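PDB 5LOY: designed Anbu Protein from Synthetic construct, which forms a helical assembly and, as a consensus-designed proteasome-related ancestral beta subunit, probably acts as a hydrolase in protein degradation. Local coordinates for residues Pro214-Arg217 with Met218-Lys221. Numbering follows the deposited sequence.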
loop_
_atom_site.group_PDB
_atom_site.type_symbol
_atom_site.label_atom_id
_atom_site.label_comp_id
_atom_site.label_asym_id
_atom_site.label_seq_id
_atom_site.Cartn_x
_atom_site.Cartn_y
_atom_site.Cartn_z
ATOM N N PRO A 214 -3.541 -4.551 -26.111
ATOM C CA PRO A 214 -3.966 -5.951 -25.982
ATOM C C PRO A 214 -3.182 -6.730 -24.943
ATOM O O PRO A 214 -3.774 -7.450 -24.169
ATOM C CB PRO A 214 -3.725 -6.525 -27.380
ATOM C CG PRO A 214 -3.871 -5.349 -28.290
ATOM C CD PRO A 214 -3.267 -4.197 -27.518
ATOM N N TYR A 215 -1.867 -6.579 -24.906
ATOM C CA TYR A 215 -1.080 -7.354 -23.965
ATOM C C TYR A 215 -1.462 -7.016 -22.516
ATOM O O TYR A 215 -1.698 -7.937 -21.701
ATOM C CB TYR A 215 0.418 -7.166 -24.160
ATOM C CG TYR A 215 1.227 -7.868 -23.081
ATOM C CD1 TYR A 215 1.317 -9.250 -23.033
ATOM C CD2 TYR A 215 1.875 -7.149 -22.103
ATOM C CE1 TYR A 215 2.042 -9.885 -22.048
ATOM C CE2 TYR A 215 2.617 -7.768 -21.118
ATOM C CZ TYR A 215 2.699 -9.132 -21.086
ATOM O OH TYR A 215 3.439 -9.724 -20.067
ATOM N N PHE A 216 -1.527 -5.721 -22.188
ATOM C CA PHE A 216 -1.793 -5.334 -20.804
ATOM C C PHE A 216 -3.201 -5.777 -20.394
ATOM O O PHE A 216 -3.390 -6.199 -19.265
ATOM C CB PHE A 216 -1.562 -3.835 -20.573
ATOM C CG PHE A 216 -1.533 -3.425 -19.104
ATOM C CD1 PHE A 216 -0.821 -4.139 -18.156
ATOM C CD2 PHE A 216 -2.211 -2.304 -18.687
ATOM C CE1 PHE A 216 -0.788 -3.738 -16.815
ATOM C CE2 PHE A 216 -2.185 -1.899 -17.357
ATOM C CZ PHE A 216 -1.485 -2.620 -16.413
ATOM N N ARG A 217 -4.155 -5.740 -21.319
ATOM C CA ARG A 217 -5.483 -6.309 -21.065
ATOM C C ARG A 217 -5.458 -7.799 -20.783
ATOM O O ARG A 217 -6.109 -8.246 -19.861
ATOM C CB ARG A 217 -6.406 -6.110 -22.244
ATOM C CG ARG A 217 -7.153 -4.801 -22.227
ATOM C CD ARG A 217 -8.310 -4.832 -23.233
ATOM N NE ARG A 217 -8.817 -3.481 -23.407
ATOM C CZ ARG A 217 -9.624 -3.095 -24.382
ATOM N NH1 ARG A 217 -10.029 -3.955 -25.316
ATOM N NH2 ARG A 217 -10.015 -1.827 -24.432
ATOM N N MET A 218 -4.706 -8.556 -21.579
ATOM C CA MET A 218 -4.569 -9.981 -21.362
ATOM C C MET A 218 -3.944 -10.257 -20.010
ATOM O O MET A 218 -4.368 -11.149 -19.300
ATOM C CB MET A 218 -3.717 -10.638 -22.438
ATOM C CG MET A 218 -4.184 -12.033 -22.819
ATOM S SD MET A 218 -3.321 -12.823 -24.221
ATOM C CE MET A 218 -1.627 -12.188 -24.242
ATOM N N LEU A 219 -2.917 -9.502 -19.668
ATOM C CA LEU A 219 -2.195 -9.733 -18.439
ATOM C C LEU A 219 -3.121 -9.521 -17.251
ATOM O O LEU A 219 -3.193 -10.358 -16.347
ATOM C CB LEU A 219 -0.993 -8.801 -18.354
ATOM C CG LEU A 219 0.047 -9.016 -17.267
ATOM C CD1 LEU A 219 0.753 -10.336 -17.524
ATOM C CD2 LEU A 219 1.079 -7.896 -17.252
ATOM N N ARG A 220 -3.844 -8.410 -17.240
ATOM C CA ARG A 220 -4.707 -8.097 -16.114
ATOM C C ARG A 220 -5.775 -9.173 -15.924
ATOM O O ARG A 220 -6.081 -9.579 -14.815
ATOM C CB ARG A 220 -5.355 -6.739 -16.313
ATOM C CG ARG A 220 -4.348 -5.604 -16.302
ATOM C CD ARG A 220 -5.005 -4.283 -16.624
ATOM N NE ARG A 220 -5.313 -3.611 -15.374
ATOM C CZ ARG A 220 -5.763 -2.361 -15.287
ATOM N NH1 ARG A 220 -5.975 -1.659 -16.405
ATOM N NH2 ARG A 220 -6.001 -1.812 -14.075
ATOM N N LYS A 221 -6.334 -9.629 -17.025
ATOM C CA LYS A 221 -7.414 -10.566 -16.991
ATOM C C LYS A 221 -6.931 -11.928 -16.511
ATOM O O LYS A 221 -7.620 -12.584 -15.759
ATOM C CB LYS A 221 -8.039 -10.640 -18.377
ATOM C CG LYS A 221 -9.054 -11.740 -18.609
ATOM C CD LYS A 221 -9.489 -11.683 -20.069
ATOM C CE LYS A 221 -9.689 -13.055 -20.689
ATOM N NZ LYS A 221 -11.010 -13.588 -20.279
#
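The amide N of L219 donates to O of Y215 at 2.8 Å, the shortest of four i to i+4 backbone bonds that wind this first part of helix 214-232. The same pattern joins M218 to P214, R220 to F216 and K221 to R217. Along the helix flank, F216 and R220 carry the main side-chain contact. The chi1 of F216, -168°, sets the ring opposite its own N, where the R220 chain crosses it obliquely: CD lies over one face, 3.9 Å from the ring centroid and displaced toward the CE2 side, a CH-pi contact. The R220 chain bends at chi3 (96°), which turns the guanidinium to within 19° of the ring plane, its NH1 3.9 Å from F216 CE2. NE of R220 is salt-bridged to D178 on helix 166-183, where M181 touches both F216 and R220. With R220 cut back to an alanine, D178 would probably lose this cationic mate and the F216 face its aliphatic cover. L219 CD2 lies at the edge of the same ring, 4.3 Å from F216 CD1, and also meets Y215 CE2 at 4.2 Å. The CD1 methyl of L219 is 3.7 Å from Y215 OH, a hydroxyl hydrogen-bonded to the carbonyl of P235 of the second subunit. M218 folds its chain back, bringing CE 4.3 Å from Y215 CD1. This is the start of a C-terminal alpha-helix with one flank packed on helix 166-183 of the proteasome-like Ntn fold, while Y215, M218 and L219 also meet the second subunit.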